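Local atomic coordinates of alpha-ketoglutarate-dependent 2,4-dichlorophenoxyacetate dioxygenase (Bradyrhizobium diazoefficiens, PDB entry 5BKE), a protein that probably acts as a 2-oxoglutarate-dependent dioxygenase of the TfdA family, using a bound metal ion to break down aryloxyalkanoate herbicides. Residues I50-Q55 and L81-N86; L109-W114 and Y173-L178; S128-R133 and R275-A280; C167-M172 and Y211-A216. All coordinates share one frame; numbering follows the deposited sequence.

How the contacts relate
Contacts 2 and 3 both reach N-oxalylglycine, although their centres lie about 19 Å apart: contact 3 pairs two strands and presents two arginines to the ligand, and contact 2 brings Asn111 to it. The side chains of Asn111 and Arg279 each come to about 4 Å from the manganese ion. Contact 1 adjoins contact 3, their centres about 9 Å apart, and Asp52 OD1 is joined to Arg133 NH1 by a 2.8 Å salt bridge. Contacts 2 and 4 share helix 171-176, and Ser174 OG lies 2.8 Å from His215 ND1, a probable hydrogen bond. Contacts 1 and 4 lie on opposite sides of the chain's centre, their centres about 27 Å apart.

Contact 1 of 4, residues I50-Q55 and L81-N86; sequences ITDEQQ and LQSGLN
Leu85 lays its CD1 methyl against two polar side chains at once, those of Asp52 and Gln55, and slants across both. CD1 of Leu85 stands 3.4 Å from OE1 of Gln55 and 3.5 Å from OD1 of Asp52, while its other methyl, CD2, rests 3.8 Å from the backbone O of Asp52. The leucine thus spans the start of helix 52-59. Gln55 turns CG away from its own nitrogen (chi1 -175°) and runs extended beyond it, carrying its amide past the methyl: OE1 accepts from NH1 of Arg133, and NE2 donates to the O of Arg278. The polar half of the contact is one bond, in which OG of Ser83 donates to OD2 of Asp52 over 2.8 Å, meeting the carboxylate on its anti side and 27° out of its plane. The helix start itself is a capping box: N of Gln54 donates to OG1 of the N-cap Thr51 at 3.1 Å, and N of Thr51 returns the bond to OE1 of Gln54 at 3.0 Å. Asp52 is the first residue after that cap, where its negative charge would probably be favoured by the helix end. Its other oxygen, OD1, makes salt bridges to both Arg133 and Arg278. An asparagine in place of Asp52 would probably leave those two arginines without the negative charge they share. CD2 of Leu81 comes no nearer than 4.1 Å to OD2 of Asp52.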
loop_
_atom_site.group_PDB
_atom_site.type_symbol
_atom_site.label_atom_id
_atom_site.label_comp_id
_atom_site.label_asym_id
_atom_site.label_seq_id
_atom_site.Cartn_x
_atom_site.Cartn_y
_atom_site.Cartn_z
ATOM N N ILE C 50 2.162 -53.452 -2.693
ATOM C CA ILE C 50 3.581 -53.642 -2.384
ATOM C C ILE C 50 3.786 -54.715 -1.303
ATOM O O ILE C 50 2.885 -54.969 -0.496
ATOM C CB ILE C 50 4.243 -52.300 -1.976
ATOM C CG1 ILE C 50 3.456 -51.641 -0.818
ATOM C CG2 ILE C 50 4.387 -51.387 -3.202
ATOM C CD1 ILE C 50 4.051 -50.359 -0.281
ATOM N N THR C 51 4.955 -55.351 -1.321
ATOM C CA THR C 51 5.397 -56.239 -0.236
ATOM C C THR C 51 6.019 -55.404 0.892
ATOM O O THR C 51 6.348 -54.236 0.695
ATOM C CB THR C 51 6.440 -57.267 -0.724
ATOM O OG1 THR C 51 7.609 -56.577 -1.175
ATOM C CG2 THR C 51 5.891 -58.136 -1.863
ATOM N N ASP C 52 6.179 -56.005 2.064
ATOM C CA ASP C 52 6.863 -55.370 3.190
ATOM C C ASP C 52 8.261 -54.893 2.810
ATOM O O ASP C 52 8.640 -53.767 3.126
ATOM C CB ASP C 52 6.951 -56.337 4.375
ATOM C CG ASP C 52 5.628 -56.509 5.098
ATOM O OD1 ASP C 52 4.573 -56.051 4.586
ATOM O OD2 ASP C 52 5.638 -57.107 6.190
ATOM N N GLU C 53 9.001 -55.739 2.104
ATOM C CA GLU C 53 10.334 -55.394 1.622
ATOM C C GLU C 53 10.344 -54.236 0.614
ATOM O O GLU C 53 11.205 -53.348 0.704
ATOM C CB GLU C 53 11.046 -56.627 1.061
ATOM C CG GLU C 53 11.436 -57.632 2.147
ATOM C CD GLU C 53 12.191 -58.857 1.634
ATOM O OE1 GLU C 53 12.029 -59.245 0.451
ATOM O OE2 GLU C 53 12.955 -59.447 2.434
ATOM N N GLN C 54 9.400 -54.242 -0.330
ATOM C CA GLN C 54 9.311 -53.170 -1.331
ATOM C C GLN C 54 8.993 -51.825 -0.656
ATOM O O GLN C 54 9.563 -50.795 -1.025
ATOM C CB GLN C 54 8.294 -53.508 -2.428
ATOM C CG GLN C 54 8.775 -54.532 -3.452
ATOM C CD GLN C 54 7.632 -55.202 -4.219
ATOM O OE1 GLN C 54 6.456 -55.060 -3.870
ATOM N NE2 GLN C 54 7.978 -55.945 -5.260
ATOM N N GLN C 55 8.115 -51.868 0.346
ATOM C CA GLN C 55 7.728 -50.701 1.137
ATOM C C GLN C 55 8.907 -50.092 1.891
ATOM O O GLN C 55 9.076 -48.865 1.891
ATOM C CB GLN C 55 6.604 -51.072 2.114
ATOM C CG GLN C 55 6.019 -49.916 2.919
ATOM C CD GLN C 55 4.884 -50.350 3.827
ATOM O OE1 GLN C 55 4.235 -51.370 3.582
ATOM N NE2 GLN C 55 4.626 -49.572 4.878
ATOM N N LEU C 81 4.580 -59.858 12.177
ATOM C CA LEU C 81 5.359 -59.586 10.954
ATOM C C LEU C 81 6.828 -60.011 11.057
ATOM O O LEU C 81 7.462 -59.827 12.099
ATOM C CB LEU C 81 5.254 -58.106 10.539
ATOM C CG LEU C 81 3.900 -57.401 10.327
ATOM C CD1 LEU C 81 4.123 -55.918 10.043
ATOM C CD2 LEU C 81 3.050 -58.032 9.227
ATOM N N GLN C 82 7.347 -60.558 9.958
ATOM C CA GLN C 82 8.728 -61.061 9.852
ATOM C C GLN C 82 9.748 -59.972 9.470
ATOM O O GLN C 82 10.921 -60.054 9.846
ATOM C CB GLN C 82 8.806 -62.204 8.822
ATOM C CG GLN C 82 7.675 -63.231 8.882
ATOM C CD GLN C 82 7.867 -64.271 9.970
ATOM O OE1 GLN C 82 8.615 -65.236 9.802
ATOM N NE2 GLN C 82 7.176 -64.089 11.091
ATOM N N SER C 83 9.284 -58.966 8.726
ATOM C CA SER C 83 10.128 -57.920 8.132
ATOM C C SER C 83 10.503 -56.782 9.102
ATOM O O SER C 83 10.309 -56.899 10.313
ATOM C CB SER C 83 9.390 -57.338 6.933
ATOM O OG SER C 83 8.188 -56.720 7.370
ATOM N N GLY C 84 11.028 -55.685 8.554
ATOM C CA GLY C 84 11.303 -54.459 9.320
ATOM C C GLY C 84 10.106 -53.649 9.827
ATOM O O GLY C 84 10.215 -52.940 10.834
ATOM N N LEU C 85 8.965 -53.780 9.148
ATOM C CA LEU C 85 7.782 -52.934 9.379
ATOM C C LEU C 85 7.148 -53.008 10.767
ATOM O O LEU C 85 7.108 -54.074 11.396
ATOM C CB LEU C 85 6.708 -53.196 8.314
ATOM C CG LEU C 85 7.063 -53.143 6.821
ATOM C CD1 LEU C 85 5.776 -53.123 6.026
ATOM C CD2 LEU C 85 7.926 -51.957 6.431
ATOM N N ASN C 86 6.657 -51.860 11.230
ATOM C CA ASN C 86 5.850 -51.786 12.445
ATOM C C ASN C 86 4.439 -52.261 12.131
ATOM O O ASN C 86 3.818 -51.846 11.137
ATOM C CB ASN C 86 5.804 -50.362 13.016
ATOM C CG ASN C 86 7.153 -49.685 12.985
ATOM O OD1 ASN C 86 7.419 -48.855 12.108
ATOM N ND2 ASN C 86 8.032 -50.067 13.912
#

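Contact 2 of 4, residues L109-W114 and Y173-L178; sequences LGNCLW and YSRGSL. With OGA (N-oxalylglycine), chain O.
Apolar packing joins Leu113 to Leu178, which reach toward each other tip to tip: CD1 of Leu113 lies 3.9 Å from CG of Leu178, and their CD2 methyls also meet. The remaining branch of Leu178 turns to the backbone, its CD1 standing 3.6 Å from O of Leu109 and touching the N of Gly110 as well. On the helix side, CD1 of Leu113 packs 3.5 Å from O of Ser174.

A flat charged group makes the second kind of contact. Bent at chi2 (-49°), Arg175 swings its guanidinium back so that CA of Gly110 sits over one face, offset toward the rim and 3.5 Å from NH2 of Arg175. A CB on Gly110 would collide with CZ of Arg175, so this close approach depends on the missing side chain. The glycine belongs to a 3-10 turn, residues 109-112, that leads into the metal-binding His115 and Asp117 of the family's His-X-Asp motif. From the same turn Asn111 packs on N-oxalylglycine, its CG 3.5 Å from O2' of the ligand.

Hydrogen bonding across the contact runs through water, which donates to O of Gly110 at 2.7 Å and accepts from NH2 of Arg175 at 3.1 Å. Within 173-178, OG of Ser177 donates to O of Ser174 from above the carbonyl plane. Leu229 of the second subunit covers Leu178, while Pro225 of that subunit packs on Leu109.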
loop_
_atom_site.group_PDB
_atom_site.type_symbol
_atom_site.label_atom_id
_atom_site.label_comp_id
_atom_site.label_asym_id
_atom_site.label_seq_id
_atom_site.Cartn_x
_atom_site.Cartn_y
_atom_site.Cartn_z
ATOM N N LEU C 109 -5.041 -48.671 21.086
ATOM C CA LEU C 109 -6.075 -47.642 21.104
ATOM C C LEU C 109 -5.484 -46.239 21.276
ATOM O O LEU C 109 -6.135 -45.248 20.942
ATOM C CB LEU C 109 -7.129 -47.945 22.178
ATOM C CG LEU C 109 -8.109 -49.094 21.881
ATOM C CD1 LEU C 109 -9.018 -49.346 23.076
ATOM C CD2 LEU C 109 -8.936 -48.843 20.616
ATOM N N GLY C 110 -4.245 -46.179 21.773
ATOM C CA GLY C 110 -3.427 -44.971 21.782
ATOM C C GLY C 110 -3.349 -44.247 20.445
ATOM O O GLY C 110 -3.306 -43.020 20.409
ATOM N N ASN C 111 -3.356 -45.006 19.350
ATOM C CA ASN C 111 -3.316 -44.435 18.000
ATOM C C ASN C 111 -4.547 -43.576 17.667
ATOM O O ASN C 111 -4.509 -42.793 16.720
ATOM C CB ASN C 111 -3.071 -45.518 16.932
ATOM C CG ASN C 111 -1.603 -45.930 16.829
ATOM O OD1 ASN C 111 -0.733 -45.384 17.515
ATOM N ND2 ASN C 111 -1.321 -46.896 15.960
ATOM N N CYS C 112 -5.612 -43.703 18.464
ATOM C CA CYS C 112 -6.829 -42.932 18.259
ATOM C C CYS C 112 -6.693 -41.506 18.726
ATOM O O CYS C 112 -7.527 -40.666 18.392
ATOM C CB CYS C 112 -8.034 -43.603 18.925
ATOM S SG CYS C 112 -8.483 -45.173 18.159
ATOM N N LEU C 113 -5.650 -41.241 19.509
ATOM C CA LEU C 113 -5.320 -39.884 19.944
ATOM C C LEU C 113 -4.404 -39.182 18.939
ATOM O O LEU C 113 -3.604 -39.837 18.260
ATOM C CB LEU C 113 -4.694 -39.907 21.339
ATOM C CG LEU C 113 -5.447 -40.616 22.470
ATOM C CD1 LEU C 113 -4.541 -40.792 23.681
ATOM C CD2 LEU C 113 -6.719 -39.864 22.854
ATOM N N TRP C 114 -4.547 -37.857 18.834
ATOM C CA TRP C 114 -3.678 -37.017 17.992
ATOM C C TRP C 114 -2.242 -37.123 18.484
ATOM O O TRP C 114 -1.956 -36.846 19.649
ATOM C CB TRP C 114 -4.109 -35.551 18.038
ATOM C CG TRP C 114 -5.344 -35.205 17.241
ATOM C CD1 TRP C 114 -6.581 -34.910 17.737
ATOM C CD2 TRP C 114 -5.449 -35.106 15.816
ATOM N NE1 TRP C 114 -7.457 -34.633 16.706
ATOM C CE2 TRP C 114 -6.788 -34.737 15.518
ATOM C CE3 TRP C 114 -4.539 -35.282 14.754
ATOM C CZ2 TRP C 114 -7.244 -34.548 14.206
ATOM C CZ3 TRP C 114 -4.989 -35.095 13.453
ATOM C CH2 TRP C 114 -6.337 -34.727 13.191
ATOM N N TYR C 173 2.234 -41.183 29.228
ATOM C CA TYR C 173 1.290 -40.051 29.242
ATOM C C TYR C 173 0.092 -40.270 28.308
ATOM O O TYR C 173 -1.058 -40.048 28.708
ATOM C CB TYR C 173 1.982 -38.734 28.904
ATOM C CG TYR C 173 2.847 -38.132 29.995
ATOM C CD1 TYR C 173 2.342 -37.911 31.284
ATOM C CD2 TYR C 173 4.167 -37.728 29.722
ATOM C CE1 TYR C 173 3.132 -37.336 32.276
ATOM C CE2 TYR C 173 4.966 -37.152 30.707
ATOM C CZ TYR C 173 4.444 -36.955 31.982
ATOM O OH TYR C 173 5.225 -36.383 32.966
ATOM N N SER C 174 0.370 -40.712 27.082
ATOM C CA SER C 174 -0.672 -40.984 26.099
ATOM C C SER C 174 -1.572 -42.151 26.505
ATOM O O SER C 174 -2.797 -42.048 26.392
ATOM C CB SER C 174 -0.081 -41.220 24.715
ATOM O OG SER C 174 0.857 -42.275 24.732
ATOM N N ARG C 175 -0.964 -43.242 26.976
ATOM C CA ARG C 175 -1.719 -44.407 27.437
ATOM C C ARG C 175 -2.395 -44.110 28.764
ATOM O O ARG C 175 -3.496 -44.580 29.012
ATOM C CB ARG C 175 -0.851 -45.671 27.522
ATOM C CG ARG C 175 -0.163 -46.083 26.227
ATOM C CD ARG C 175 -1.102 -46.110 25.031
ATOM N NE ARG C 175 -0.435 -46.403 23.753
ATOM C CZ ARG C 175 -0.073 -45.498 22.840
ATOM N NH1 ARG C 175 0.496 -45.902 21.713
ATOM N NH2 ARG C 175 -0.273 -44.197 23.034
ATOM N N GLY C 176 -1.749 -43.282 29.584
ATOM C CA GLY C 176 -2.327 -42.795 30.839
ATOM C C GLY C 176 -3.621 -42.009 30.736
ATOM O O GLY C 176 -4.487 -42.126 31.611
ATOM N N SER C 177 -3.766 -41.199 29.687
ATOM C CA SER C 177 -5.021 -40.453 29.484
ATOM C C SER C 177 -6.179 -41.362 29.049
ATOM O O SER C 177 -7.349 -40.980 29.157
ATOM C CB SER C 177 -4.832 -39.274 28.518
ATOM O OG SER C 177 -4.346 -39.709 27.269
ATOM N N LEU C 178 -5.845 -42.559 28.567
ATOM C CA LEU C 178 -6.840 -43.563 28.217
ATOM C C LEU C 178 -7.156 -44.520 29.371
ATOM O O LEU C 178 -7.987 -45.403 29.213
ATOM C CB LEU C 178 -6.415 -44.338 26.959
ATOM C CG LEU C 178 -6.421 -43.600 25.603
ATOM C CD1 LEU C 178 -6.078 -44.549 24.470
ATOM C CD2 LEU C 178 -7.743 -42.899 25.311
HETATM C C1 OGA O . 0.743 -45.057 12.662
HETATM C C2 OGA O . -0.617 -44.686 12.988
HETATM C C4 OGA O . -2.994 -44.969 12.425
HETATM C C5 OGA O . -3.752 -45.936 11.559
HETATM O O1 OGA O . 1.662 -44.341 13.129
HETATM O O2 OGA O . 0.933 -46.034 11.905
HETATM O "O2'" OGA O . -0.805 -43.987 13.980
HETATM O O3 OGA O . -3.555 -47.157 11.761
HETATM N N1 OGA O . -1.569 -45.100 12.164
HETATM O O4 OGA O . -4.522 -45.485 10.680
HETATM O O HOH W 1 -0.938 -41.916 21.111
#

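Contact 3 of 4, residues S128-R133 and R275-A280; sequences SLLSAR and RDMRRA. With OGA (N-oxalylglycine), chain O.
Arg278 runs extended from CG to NE whereas Arg133 bends at chi2 (-62°), and the two chains therefore cross at about a right angle, with CD of Arg278 over one face of the Arg133 guanidinium. NH2 of Arg133 and NH1 of Arg278 come within 3.2 Å because both arginines gather round the carboxylate of Asp52. Each is steadied nearby: NE of Arg133 donates in the guanidinium plane to OG of Ser131, and Arg278 grips Asp276 side-on, NE to OD1 at 3.0 Å and NH2 to OD2 at 2.8 Å. On the other face of the sheet, Leu130 crosses Met277 likewise, with CD2 of Leu130 4.0 Å from CE of Met277. That face also carries Arg279, whose NH1 donates to O1 of N-oxalylglycine over 2.8 Å. At the far end of the ligand, Arg275 holds the glycyl carboxylate with two nitrogens, NH1 to O3 at 2.8 Å and NH2 to O4 at 3.0 Å. The backbones pair antiparallel, Leu129 with Ala280 and Ser131 with Arg278 hydrogen-bonded. Such adjacent strands, with Arg279 on one and Arg275 just before it gripping the two ends of the 2-oxoglutarate analogue, belong to the double-stranded beta-helix of this cupin-clan family.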
loop_
_atom_site.group_PDB
_atom_site.type_symbol
_atom_site.label_atom_id
_atom_site.label_comp_id
_atom_site.label_asym_id
_atom_site.label_seq_id
_atom_site.Cartn_x
_atom_site.Cartn_y
_atom_site.Cartn_z
ATOM N N SER C 128 6.960 -41.421 8.356
ATOM C CA SER C 128 6.227 -42.670 8.518
ATOM C C SER C 128 5.465 -43.007 7.240
ATOM O O SER C 128 4.858 -42.124 6.615
ATOM C CB SER C 128 5.241 -42.566 9.666
ATOM O OG SER C 128 5.887 -42.306 10.897
ATOM N N LEU C 129 5.482 -44.283 6.863
ATOM C CA LEU C 129 4.886 -44.734 5.595
ATOM C C LEU C 129 3.893 -45.868 5.838
ATOM O O LEU C 129 4.298 -46.976 6.196
ATOM C CB LEU C 129 5.975 -45.183 4.618
ATOM C CG LEU C 129 7.026 -44.173 4.156
ATOM C CD1 LEU C 129 8.152 -43.938 5.159
ATOM C CD2 LEU C 129 7.593 -44.652 2.836
ATOM N N LEU C 130 2.603 -45.596 5.620
ATOM C CA LEU C 130 1.537 -46.543 5.954
ATOM C C LEU C 130 0.848 -47.169 4.738
ATOM O O LEU C 130 0.295 -46.467 3.878
ATOM C CB LEU C 130 0.511 -45.884 6.879
ATOM C CG LEU C 130 -0.475 -46.783 7.628
ATOM C CD1 LEU C 130 0.260 -47.692 8.598
ATOM C CD2 LEU C 130 -1.499 -45.944 8.373
ATOM N N SER C 131 0.885 -48.501 4.695
ATOM C CA SER C 131 0.316 -49.288 3.607
ATOM C C SER C 131 -0.931 -50.038 4.078
ATOM O O SER C 131 -0.928 -50.655 5.147
ATOM C CB SER C 131 1.376 -50.242 3.070
ATOM O OG SER C 131 0.850 -51.180 2.162
ATOM N N ALA C 132 -2.003 -49.941 3.286
ATOM C CA ALA C 132 -3.288 -50.595 3.585
ATOM C C ALA C 132 -3.366 -51.971 2.916
ATOM O O ALA C 132 -3.516 -52.076 1.692
ATOM C CB ALA C 132 -4.451 -49.711 3.145
ATOM N N ARG C 133 -3.255 -53.022 3.723
ATOM C CA ARG C 133 -3.198 -54.391 3.200
ATOM C C ARG C 133 -4.558 -55.070 3.249
ATOM O O ARG C 133 -4.933 -55.764 2.301
ATOM C CB ARG C 133 -2.129 -55.216 3.926
ATOM C CG ARG C 133 -0.741 -54.586 3.925
ATOM C CD ARG C 133 -0.163 -54.401 2.526
ATOM N NE ARG C 133 1.214 -53.915 2.593
ATOM C CZ ARG C 133 2.288 -54.693 2.738
ATOM N NH1 ARG C 133 3.495 -54.142 2.805
ATOM N NH2 ARG C 133 2.160 -56.019 2.827
ATOM N N ARG C 275 -8.086 -55.398 10.212
ATOM C CA ARG C 275 -7.536 -54.142 9.734
ATOM C C ARG C 275 -6.037 -54.334 9.665
ATOM O O ARG C 275 -5.362 -54.214 10.673
ATOM C CB ARG C 275 -7.899 -52.991 10.686
ATOM C CG ARG C 275 -7.528 -51.621 10.139
ATOM C CD ARG C 275 -8.078 -50.500 10.989
ATOM N NE ARG C 275 -7.905 -49.200 10.331
ATOM C CZ ARG C 275 -6.886 -48.365 10.542
ATOM N NH1 ARG C 275 -5.912 -48.670 11.408
ATOM N NH2 ARG C 275 -6.840 -47.216 9.878
ATOM N N ASP C 276 -5.531 -54.669 8.483
ATOM C CA ASP C 276 -4.110 -54.943 8.296
ATOM C C ASP C 276 -3.399 -53.716 7.711
ATOM O O ASP C 276 -3.411 -53.479 6.491
ATOM C CB ASP C 276 -3.891 -56.207 7.453
ATOM C CG ASP C 276 -2.445 -56.695 7.471
ATOM O OD1 ASP C 276 -1.552 -55.998 8.006
ATOM O OD2 ASP C 276 -2.191 -57.795 6.931
ATOM N N MET C 277 -2.795 -52.947 8.620
ATOM C CA MET C 277 -2.081 -51.714 8.299
ATOM C C MET C 277 -0.636 -51.866 8.772
ATOM O O MET C 277 -0.388 -52.246 9.929
ATOM C CB MET C 277 -2.742 -50.496 8.975
ATOM C CG MET C 277 -4.246 -50.345 8.759
ATOM S SD MET C 277 -4.739 -50.060 7.037
ATOM C CE MET C 277 -4.214 -48.358 6.815
ATOM N N ARG C 278 0.302 -51.582 7.871
ATOM C CA ARG C 278 1.735 -51.803 8.106
ATOM C C ARG C 278 2.542 -50.537 7.797
ATOM O O ARG C 278 2.342 -49.906 6.760
ATOM C CB ARG C 278 2.237 -52.977 7.264
ATOM C CG ARG C 278 1.360 -54.219 7.343
ATOM C CD ARG C 278 1.957 -55.394 6.601
ATOM N NE ARG C 278 1.040 -56.525 6.619
ATOM C CZ ARG C 278 1.245 -57.699 6.021
ATOM N NH1 ARG C 278 2.356 -57.941 5.326
ATOM N NH2 ARG C 278 0.316 -58.643 6.119
ATOM N N ARG C 279 3.450 -50.190 8.706
ATOM C CA ARG C 279 4.204 -48.928 8.674
ATOM C C ARG C 279 5.717 -49.147 8.516
ATOM O O ARG C 279 6.289 -50.004 9.178
ATOM C CB ARG C 279 3.922 -48.114 9.956
ATOM C CG ARG C 279 4.404 -46.664 9.926
ATOM C CD ARG C 279 4.118 -45.936 11.232
ATOM N NE ARG C 279 5.233 -46.043 12.168
ATOM C CZ ARG C 279 5.189 -45.760 13.474
ATOM N NH1 ARG C 279 4.072 -45.346 14.062
ATOM N NH2 ARG C 279 6.289 -45.897 14.206
ATOM N N ALA C 280 6.348 -48.386 7.628
ATOM C CA ALA C 280 7.805 -48.229 7.654
ATOM C C ALA C 280 8.125 -46.881 8.298
ATOM O O ALA C 280 7.431 -45.878 8.047
ATOM C CB ALA C 280 8.397 -48.318 6.259
HETATM C C1 OGA O . 0.743 -45.057 12.662
HETATM C C2 OGA O . -0.617 -44.686 12.988
HETATM C C4 OGA O . -2.994 -44.969 12.425
HETATM C C5 OGA O . -3.752 -45.936 11.559
HETATM O O1 OGA O . 1.662 -44.341 13.129
HETATM O O2 OGA O . 0.933 -46.034 11.905
HETATM O "O2'" OGA O . -0.805 -43.987 13.980
HETATM O O3 OGA O . -3.555 -47.157 11.761
HETATM N N1 OGA O . -1.569 -45.100 12.164
HETATM O O4 OGA O . -4.522 -45.485 10.680
#

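Contact 4 of 4, residues C167-M172 and Y211-A216; sequences CEHSLM and YLSSHA
The imidazole of His169 lies flat against Ala216, whose CB stands 3.8 Å from the ring centroid and 13° off the normal, a CH-pi contact over the middle of the face. What sets the ring there is CG of His169 lying beside the backbone N, opposite the carbonyl carbon (chi1 -68°). Near the ring plane, CB of Ser213 meets the edge at CE1 of His169, 3.7 Å away. Tyr211 comes at a tilt, its ring plane turned 39° from that of His169. Further along, Leu171 and His215 lie side by side pointing the same way, CD2 of Leu171 3.6 Å from CE1 of His215. The backbones join by one bond, N of Ser170 to O of His215 at 3.0 Å. It fastens the type I turn Ser213-Ala216 beside Ser170, the N-cap of helix 171-176, at the edge of an antiparallel sheet. A water lies 2.9 Å from NE2 of His169 and donates to O of Tyr211, while ND1 of His169 pairs with OG of Ser119. A leucine in place of His169 would probably leave that hydroxyl and water without their ring-nitrogen partner. His215 is held at one nitrogen, ND1, by Ser174. With both nitrogens engaged and a methyl over one face, the rotation of the His169 ring is probably fixed.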
loop_
_atom_site.group_PDB
_atom_site.type_symbol
_atom_site.label_atom_id
_atom_site.label_comp_id
_atom_site.label_asym_id
_atom_site.label_seq_id
_atom_site.Cartn_x
_atom_site.Cartn_y
_atom_site.Cartn_z
ATOM N N CYS C 167 8.337 -29.645 26.402
ATOM C CA CYS C 167 7.397 -30.694 26.837
ATOM C C CYS C 167 8.115 -32.002 27.177
ATOM O O CYS C 167 9.130 -32.335 26.569
ATOM C CB CYS C 167 6.348 -30.963 25.752
ATOM S SG CYS C 167 5.372 -29.537 25.209
ATOM N N GLU C 168 7.566 -32.735 28.142
ATOM C CA GLU C 168 8.004 -34.092 28.468
ATOM C C GLU C 168 7.103 -35.110 27.769
ATOM O O GLU C 168 5.895 -35.152 28.015
ATOM C CB GLU C 168 8.009 -34.321 29.985
ATOM C CG GLU C 168 8.966 -33.399 30.724
ATOM C CD GLU C 168 9.254 -33.794 32.169
ATOM O OE1 GLU C 168 8.949 -34.942 32.584
ATOM O OE2 GLU C 168 9.817 -32.935 32.889
ATOM N N HIS C 169 7.696 -35.904 26.883
ATOM C CA HIS C 169 6.959 -36.905 26.117
ATOM C C HIS C 169 7.252 -38.315 26.639
ATOM O O HIS C 169 8.417 -38.685 26.838
ATOM C CB HIS C 169 7.354 -36.879 24.648
ATOM C CG HIS C 169 6.939 -35.649 23.902
ATOM N ND1 HIS C 169 6.083 -35.695 22.822
ATOM C CD2 HIS C 169 7.309 -34.351 24.035
ATOM C CE1 HIS C 169 5.934 -34.477 22.330
ATOM N NE2 HIS C 169 6.674 -33.645 23.042
ATOM N N SER C 170 6.188 -39.095 26.825
ATOM C CA SER C 170 6.274 -40.497 27.208
ATOM C C SER C 170 5.035 -41.257 26.743
ATOM O O SER C 170 3.914 -40.727 26.810
ATOM C CB SER C 170 6.393 -40.624 28.729
ATOM O OG SER C 170 6.348 -41.979 29.132
ATOM N N LEU C 171 5.237 -42.507 26.316
ATOM C CA LEU C 171 4.124 -43.441 26.074
ATOM C C LEU C 171 3.212 -43.612 27.287
ATOM O O LEU C 171 2.021 -43.885 27.134
ATOM C CB LEU C 171 4.621 -44.800 25.582
ATOM C CG LEU C 171 4.954 -44.880 24.089
ATOM C CD1 LEU C 171 5.923 -46.013 23.788
ATOM C CD2 LEU C 171 3.701 -44.997 23.227
ATOM N N MET C 172 3.761 -43.409 28.484
ATOM C CA MET C 172 2.983 -43.466 29.725
ATOM C C MET C 172 1.957 -42.330 29.853
ATOM O O MET C 172 0.930 -42.492 30.522
ATOM C CB MET C 172 3.909 -43.487 30.947
ATOM C CG MET C 172 4.872 -44.670 31.008
ATOM S SD MET C 172 5.736 -44.840 32.596
ATOM C CE MET C 172 6.982 -43.552 32.511
ATOM N N TYR C 211 4.834 -28.553 18.004
ATOM C CA TYR C 211 5.209 -29.945 18.205
ATOM C C TYR C 211 4.272 -30.528 19.237
ATOM O O TYR C 211 4.593 -30.640 20.427
ATOM C CB TYR C 211 6.683 -30.096 18.605
ATOM C CG TYR C 211 7.215 -31.526 18.529
ATOM C CD1 TYR C 211 6.405 -32.596 18.091
ATOM C CD2 TYR C 211 8.536 -31.806 18.878
ATOM C CE1 TYR C 211 6.893 -33.890 18.022
ATOM C CE2 TYR C 211 9.037 -33.096 18.806
ATOM C CZ TYR C 211 8.218 -34.133 18.374
ATOM O OH TYR C 211 8.739 -35.403 18.287
ATOM N N LEU C 212 3.090 -30.879 18.751
ATOM C CA LEU C 212 2.043 -31.402 19.599
ATOM C C LEU C 212 1.975 -32.916 19.457
ATOM O O LEU C 212 2.374 -33.470 18.422
ATOM C CB LEU C 212 0.708 -30.738 19.254
ATOM C CG LEU C 212 0.646 -29.216 19.381
ATOM C CD1 LEU C 212 -0.731 -28.721 18.961
ATOM C CD2 LEU C 212 0.979 -28.742 20.795
ATOM N N SER C 213 1.482 -33.570 20.509
ATOM C CA SER C 213 1.447 -35.036 20.598
ATOM C C SER C 213 0.773 -35.498 21.877
ATOM O O SER C 213 0.960 -34.895 22.950
ATOM C CB SER C 213 2.869 -35.625 20.526
ATOM O OG SER C 213 2.836 -37.031 20.343
ATOM N N SER C 214 -0.003 -36.576 21.758
ATOM C CA SER C 214 -0.608 -37.256 22.920
ATOM C C SER C 214 0.429 -37.688 23.978
ATOM O O SER C 214 0.112 -37.771 25.161
ATOM C CB SER C 214 -1.410 -38.473 22.464
ATOM O OG SER C 214 -0.555 -39.418 21.838
ATOM N N HIS C 215 1.656 -37.952 23.542
ATOM C CA HIS C 215 2.742 -38.354 24.449
ATOM C C HIS C 215 3.206 -37.229 25.392
ATOM O O HIS C 215 3.713 -37.506 26.474
ATOM C CB HIS C 215 3.913 -38.948 23.668
ATOM C CG HIS C 215 3.509 -39.998 22.675
ATOM N ND1 HIS C 215 2.721 -41.082 23.009
ATOM C CD2 HIS C 215 3.798 -40.139 21.359
ATOM C CE1 HIS C 215 2.535 -41.837 21.939
ATOM N NE2 HIS C 215 3.180 -41.287 20.926
ATOM N N ALA C 216 2.996 -35.973 24.991
ATOM C CA ALA C 216 3.324 -34.810 25.820
ATOM C C ALA C 216 2.321 -34.639 26.968
ATOM O O ALA C 216 1.134 -34.325 26.751
ATOM C CB ALA C 216 3.423 -33.547 24.976
HETATM O O HOH W 2 6.844 -30.873 22.087
#